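Side-chain contacts in conserved exported protein (Bacteroides fragilis, PDB 3CLW), which is of unknown function but probably hydrolyses O-glycosidic bonds: residues A397-F402 against M428-T433; Y337-I342 against L393-N398. All blocks are in the same frame, centred on the assembly; numbering follows the deposited sequence.

Contact 1. Residues A397-F402 against M428-T433; sequences ANYSFF and MISSYT
Tyr399 reaches from helix 391-400 to Ser430 and Tyr432 on strand 427-433, a link between a helix that follows the TIM barrel and the antiparallel beta structure beside it, consistent with the barrel-plus-beta-domain build of family 30 glycoside hydrolases. The direct packing centres on CE1 of Tyr399. CG is anti to the carbonyl carbon (chi1 -69°), which carries the ring out from the helix and brings CE1 to 4.1 Å from Ser430 OG, which lies at the ring edge, close to its plane. Tyr432 OH approaches the same carbon obliquely, at 4.3 Å. Val441 and Ile443 of the neighbouring strand 438-444 and His343 of helix 328-347 also touch the tyrosine.

The far end of the ring is more loosely joined. Tyr399 OH stands 4.5 Å from Ser430 OG, too far for a direct bond, and a single water spans the interval, 2.7 Å from Tyr399 OH and a doubtfully short 2.5 Å from Ser430 OG. Although all three touching residues are buried, the hydroxyls of Tyr399 and Ser430 thus meet through a water. Along the strand, Ser430 and Tyr432 both point toward the helix, two residues apart, and their side chains bond directly: Ser430 OG lies 2.9 Å from Tyr432 OH, and either hydroxyl could be the donor.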
loop_
_atom_site.group_PDB
_atom_site.type_symbol
_atom_site.label_atom_id
_atom_site.label_comp_id
_atom_site.label_asym_id
_atom_site.label_seq_id
_atom_site.Cartn_x
_atom_site.Cartn_y
_atom_site.Cartn_z
ATOM N N ALA A 397 -2.214 -5.158 -11.061
ATOM C CA ALA A 397 -1.378 -4.920 -12.241
ATOM C C ALA A 397 -2.081 -4.138 -13.349
ATOM O O ALA A 397 -1.432 -3.385 -14.041
ATOM C CB ALA A 397 -0.787 -6.265 -12.781
ATOM N N ASN A 398 -3.396 -4.318 -13.512
ATOM C CA ASN A 398 -4.187 -3.532 -14.464
ATOM C C ASN A 398 -3.898 -2.055 -14.228
ATOM O O ASN A 398 -3.807 -1.258 -15.156
ATOM C CB ASN A 398 -5.702 -3.781 -14.264
ATOM C CG ASN A 398 -6.232 -4.946 -15.111
ATOM O OD1 ASN A 398 -6.575 -4.786 -16.310
ATOM N ND2 ASN A 398 -6.317 -6.114 -14.496
ATOM N N TYR A 399 -3.763 -1.703 -12.956
ATOM C CA TYR A 399 -3.391 -0.348 -12.568
ATOM C C TYR A 399 -1.879 -0.144 -12.544
ATOM O O TYR A 399 -1.342 0.652 -13.338
ATOM C CB TYR A 399 -3.976 -0.023 -11.203
ATOM C CG TYR A 399 -5.466 0.116 -11.194
ATOM C CD1 TYR A 399 -6.081 1.321 -11.567
ATOM C CD2 TYR A 399 -6.285 -0.949 -10.785
ATOM C CE1 TYR A 399 -7.486 1.462 -11.541
ATOM C CE2 TYR A 399 -7.680 -0.810 -10.754
ATOM C CZ TYR A 399 -8.258 0.397 -11.140
ATOM O OH TYR A 399 -9.624 0.516 -11.107
ATOM N N SER A 400 -1.204 -0.879 -11.642
ATOM C CA SER A 400 0.197 -0.631 -11.336
ATOM C C SER A 400 1.143 -0.721 -12.496
ATOM O O SER A 400 2.086 0.069 -12.566
ATOM C CB SER A 400 0.692 -1.484 -10.141
ATOM O OG SER A 400 0.751 -2.881 -10.424
ATOM N N PHE A 401 0.912 -1.656 -13.415
ATOM C CA PHE A 401 1.861 -1.899 -14.547
ATOM C C PHE A 401 1.809 -0.745 -15.578
ATOM O O PHE A 401 2.806 -0.421 -16.211
ATOM C CB PHE A 401 1.558 -3.281 -15.213
ATOM C CG PHE A 401 2.533 -3.701 -16.300
ATOM C CD1 PHE A 401 3.614 -4.525 -16.008
ATOM C CD2 PHE A 401 2.336 -3.323 -17.628
ATOM C CE1 PHE A 401 4.513 -4.972 -17.040
ATOM C CE2 PHE A 401 3.235 -3.739 -18.666
ATOM C CZ PHE A 401 4.318 -4.562 -18.363
ATOM N N PHE A 402 0.630 -0.119 -15.697
ATOM C CA PHE A 402 0.351 0.917 -16.694
ATOM C C PHE A 402 0.238 2.376 -16.138
ATOM O O PHE A 402 0.536 3.356 -16.834
ATOM C CB PHE A 402 -0.926 0.524 -17.426
ATOM C CG PHE A 402 -0.812 -0.775 -18.185
ATOM C CD1 PHE A 402 -0.136 -0.820 -19.405
ATOM C CD2 PHE A 402 -1.364 -1.954 -17.669
ATOM C CE1 PHE A 402 -0.028 -2.011 -20.119
ATOM C CE2 PHE A 402 -1.254 -3.145 -18.357
ATOM C CZ PHE A 402 -0.574 -3.178 -19.592
ATOM N N MET A 428 -16.954 0.604 -13.292
ATOM C CA MET A 428 -16.041 1.623 -12.760
ATOM C C MET A 428 -14.924 1.844 -13.762
ATOM O O MET A 428 -14.341 0.894 -14.283
ATOM C CB MET A 428 -15.464 1.194 -11.402
ATOM C CG MET A 428 -16.457 1.206 -10.222
ATOM S SD MET A 428 -15.856 0.319 -8.766
ATOM C CE MET A 428 -16.450 -1.302 -9.175
ATOM N N ILE A 429 -14.627 3.102 -14.053
ATOM C CA ILE A 429 -13.642 3.400 -15.045
ATOM C C ILE A 429 -13.004 4.745 -14.743
ATOM O O ILE A 429 -13.675 5.667 -14.285
ATOM C CB ILE A 429 -14.245 3.262 -16.473
ATOM C CG1 ILE A 429 -13.256 3.702 -17.554
ATOM C CG2 ILE A 429 -15.492 4.049 -16.570
ATOM C CD1 ILE A 429 -13.669 3.268 -18.944
ATOM N N SER A 430 -11.687 4.815 -14.974
ATOM C CA SER A 430 -10.856 5.978 -14.634
ATOM C C SER A 430 -9.740 6.056 -15.655
ATOM O O SER A 430 -9.415 5.050 -16.277
ATOM C CB SER A 430 -10.276 5.846 -13.203
ATOM O OG SER A 430 -9.534 4.628 -13.032
ATOM N N SER A 431 -9.166 7.245 -15.838
ATOM C CA SER A 431 -8.091 7.447 -16.810
ATOM C C SER A 431 -6.931 8.256 -16.260
ATOM O O SER A 431 -7.104 9.012 -15.308
ATOM C CB SER A 431 -8.630 8.097 -18.092
ATOM O OG SER A 431 -9.641 7.300 -18.668
ATOM N N TYR A 432 -5.753 8.100 -16.863
ATOM C CA TYR A 432 -4.505 8.664 -16.322
ATOM C C TYR A 432 -3.658 8.924 -17.506
ATOM O O TYR A 432 -3.785 8.217 -18.475
ATOM C CB TYR A 432 -3.765 7.665 -15.377
ATOM C CG TYR A 432 -4.686 7.134 -14.333
ATOM C CD1 TYR A 432 -4.716 7.690 -13.066
ATOM C CD2 TYR A 432 -5.573 6.112 -14.627
ATOM C CE1 TYR A 432 -5.610 7.258 -12.138
ATOM C CE2 TYR A 432 -6.470 5.650 -13.692
ATOM C CZ TYR A 432 -6.487 6.235 -12.452
ATOM O OH TYR A 432 -7.361 5.786 -11.508
ATOM N N THR A 433 -2.783 9.916 -17.433
ATOM C CA THR A 433 -1.891 10.208 -18.562
ATOM C C THR A 433 -0.544 10.810 -18.159
ATOM O O THR A 433 -0.429 11.480 -17.142
ATOM C CB THR A 433 -2.553 11.129 -19.634
ATOM O OG1 THR A 433 -1.694 11.224 -20.782
ATOM C CG2 THR A 433 -2.804 12.529 -19.104
HETATM O O HOH W 1 -10.682 2.470 -12.685
#

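Contact 2. Residues Y337-I342 against L393-N398; sequences YVARII and LWTTAN
Thr395 holds OG1 between its backbone N and carbonyl carbon (chi1 60°), which turns the hydroxyl to the methyl of Ala339, where the helix backbone already directs CB; Ile342 has CG1 anti to the carbonyl carbon (chi1 -67°) and CD1 anti to CA, which carries CD1 to Thr396. At the first of these points CB of Ala339 lies 3.9 Å from Thr395 CB and 4.1 Å from its OG1. With so small a side chain on one partner, the backbones come close: the CA atoms of Ala339 and Thr395 are 5.8 Å apart. Thr395 OG1 is within hydrogen-bonding range of Lys391 O in its own helix and Gly335 O in the other, the stronger partner, but has one proton to give or share. Helix 328-347 joins the strands 307-310 and 353-356 of the TIM barrel, a beta-alpha-beta crossover, and helix 391-400 packs on it. Val491 of strand 490-495 touches both Ala339 and Thr395, bringing the neighbouring beta domain to this interface.

The second point is purely van der Waals. Ile342 and Thr396 cross at about a right angle, and CD1 of Ile342 comes within 4.0 Å of Thr396 OG1 and 4.1 Å of Thr396 CA. The threonine hydroxyl is satisfied by Met392 O one turn back and by Trp356 NE1 on the barrel strand. Trp354, from the same strand, packs against Ile342 and Val338.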
loop_
_atom_site.group_PDB
_atom_site.type_symbol
_atom_site.label_atom_id
_atom_site.label_comp_id
_atom_site.label_asym_id
_atom_site.label_seq_id
_atom_site.Cartn_x
_atom_site.Cartn_y
_atom_site.Cartn_z
ATOM N N TYR A 337 -13.014 -7.471 -6.067
ATOM C CA TYR A 337 -13.302 -6.777 -4.805
ATOM C C TYR A 337 -12.215 -5.737 -4.484
ATOM O O TYR A 337 -12.514 -4.594 -4.077
ATOM C CB TYR A 337 -13.409 -7.798 -3.687
ATOM C CG TYR A 337 -13.770 -7.272 -2.306
ATOM C CD1 TYR A 337 -12.780 -6.949 -1.385
ATOM C CD2 TYR A 337 -15.118 -7.161 -1.900
ATOM C CE1 TYR A 337 -13.086 -6.503 -0.126
ATOM C CE2 TYR A 337 -15.451 -6.731 -0.610
ATOM C CZ TYR A 337 -14.419 -6.391 0.271
ATOM O OH TYR A 337 -14.709 -5.960 1.551
ATOM N N VAL A 338 -10.959 -6.130 -4.697
ATOM C CA VAL A 338 -9.834 -5.272 -4.382
ATOM C C VAL A 338 -9.666 -4.235 -5.466
ATOM O O VAL A 338 -9.389 -3.100 -5.162
ATOM C CB VAL A 338 -8.522 -6.061 -4.153
ATOM C CG1 VAL A 338 -7.380 -5.126 -3.840
ATOM C CG2 VAL A 338 -8.676 -7.049 -3.015
ATOM N N ALA A 339 -9.843 -4.616 -6.729
ATOM C CA ALA A 339 -9.814 -3.632 -7.810
ATOM C C ALA A 339 -10.835 -2.494 -7.574
ATOM O O ALA A 339 -10.617 -1.380 -7.976
ATOM C CB ALA A 339 -10.036 -4.282 -9.143
ATOM N N ARG A 340 -11.950 -2.807 -6.930
ATOM C CA ARG A 340 -12.977 -1.812 -6.589
ATOM C C ARG A 340 -12.489 -0.850 -5.492
ATOM O O ARG A 340 -12.701 0.366 -5.585
ATOM C CB ARG A 340 -14.268 -2.517 -6.133
ATOM C CG ARG A 340 -15.334 -1.532 -5.616
ATOM C CD ARG A 340 -16.700 -2.175 -5.497
ATOM N NE ARG A 340 -16.739 -3.109 -4.383
ATOM C CZ ARG A 340 -17.856 -3.685 -3.965
ATOM N NH1 ARG A 340 -19.014 -3.423 -4.584
ATOM N NH2 ARG A 340 -17.828 -4.510 -2.930
ATOM N N ILE A 341 -11.815 -1.390 -4.476
ATOM C CA ILE A 341 -11.152 -0.533 -3.516
ATOM C C ILE A 341 -10.194 0.410 -4.231
ATOM O O ILE A 341 -10.213 1.625 -3.970
ATOM C CB ILE A 341 -10.382 -1.297 -2.433
ATOM C CG1 ILE A 341 -11.310 -2.211 -1.650
ATOM C CG2 ILE A 341 -9.729 -0.300 -1.463
ATOM C CD1 ILE A 341 -10.596 -3.315 -0.900
ATOM N N ILE A 342 -9.384 -0.136 -5.142
ATOM C CA ILE A 342 -8.401 0.685 -5.831
ATOM C C ILE A 342 -9.068 1.835 -6.594
ATOM O O ILE A 342 -8.676 3.010 -6.433
ATOM C CB ILE A 342 -7.456 -0.131 -6.760
ATOM C CG1 ILE A 342 -6.557 -1.047 -5.920
ATOM C CG2 ILE A 342 -6.576 0.824 -7.638
ATOM C CD1 ILE A 342 -5.734 -2.090 -6.716
ATOM N N LEU A 393 -3.271 -10.115 -7.668
ATOM C CA LEU A 393 -2.038 -9.625 -8.253
ATOM C C LEU A 393 -2.357 -9.006 -9.602
ATOM O O LEU A 393 -1.938 -7.900 -9.902
ATOM C CB LEU A 393 -0.968 -10.735 -8.382
ATOM C CG LEU A 393 0.433 -10.286 -8.857
ATOM C CD1 LEU A 393 1.537 -11.233 -8.399
ATOM C CD2 LEU A 393 0.489 -10.187 -10.372
ATOM N N TRP A 394 -3.105 -9.732 -10.419
ATOM C CA TRP A 394 -3.394 -9.293 -11.781
ATOM C C TRP A 394 -4.315 -8.054 -11.881
ATOM O O TRP A 394 -4.113 -7.170 -12.725
ATOM C CB TRP A 394 -3.834 -10.503 -12.618
ATOM C CG TRP A 394 -2.736 -11.540 -12.582
ATOM C CD1 TRP A 394 -2.772 -12.776 -11.963
ATOM C CD2 TRP A 394 -1.400 -11.399 -13.121
ATOM N NE1 TRP A 394 -1.558 -13.405 -12.142
ATOM C CE2 TRP A 394 -0.700 -12.575 -12.815
ATOM C CE3 TRP A 394 -0.733 -10.374 -13.828
ATOM C CZ2 TRP A 394 0.631 -12.781 -13.212
ATOM C CZ3 TRP A 394 0.569 -10.559 -14.194
ATOM C CH2 TRP A 394 1.255 -11.757 -13.881
ATOM N N THR A 395 -5.281 -7.952 -10.989
ATOM C CA THR A 395 -6.167 -6.786 -11.016
ATOM C C THR A 395 -5.438 -5.537 -10.519
ATOM O O THR A 395 -5.707 -4.437 -11.015
ATOM C CB THR A 395 -7.470 -6.995 -10.225
ATOM O OG1 THR A 395 -7.170 -7.259 -8.849
ATOM C CG2 THR A 395 -8.272 -8.163 -10.818
ATOM N N THR A 396 -4.512 -5.708 -9.574
ATOM C CA THR A 396 -3.618 -4.597 -9.179
ATOM C C THR A 396 -2.775 -4.170 -10.376
ATOM O O THR A 396 -2.663 -2.981 -10.681
ATOM C CB THR A 396 -2.681 -4.961 -8.009
ATOM O OG1 THR A 396 -3.458 -5.359 -6.883
ATOM C CG2 THR A 396 -1.825 -3.771 -7.600
ATOM N N ALA A 397 -2.214 -5.158 -11.061
ATOM C CA ALA A 397 -1.378 -4.920 -12.241
ATOM C C ALA A 397 -2.081 -4.138 -13.349
ATOM O O ALA A 397 -1.432 -3.385 -14.041
ATOM C CB ALA A 397 -0.787 -6.265 -12.781
ATOM N N ASN A 398 -3.396 -4.318 -13.512
ATOM C CA ASN A 398 -4.187 -3.532 -14.464
ATOM C C ASN A 398 -3.898 -2.055 -14.228
ATOM O O ASN A 398 -3.807 -1.258 -15.156
ATOM C CB ASN A 398 -5.702 -3.781 -14.264
ATOM C CG ASN A 398 -6.232 -4.946 -15.111
ATOM O OD1 ASN A 398 -6.575 -4.786 -16.310
ATOM N ND2 ASN A 398 -6.317 -6.114 -14.496
#

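From the N terminus, the barrel helix 328-347 comes first. Contact 2 closes a loop of 50 residues by bringing 393-398 back onto 337-342, with the barrel strand 353-356 within that loop. Contact 1 starts where contact 2 ends, sharing Ala397 and Asn398, and closes a shorter loop of 25 residues at strand 427-433. The loops follow one another along the chain, overlapping only at these two residues, so helix 391-400 links the two. Their centres are 10 Å apart and they touch: Tyr399 CD2 lies 3.6 Å from Ile342 CG2, and Met428 SD lies 3.7 Å from Arg340 CG. The barrel helix, helix 391-400 and the beta strand are thereby tied together.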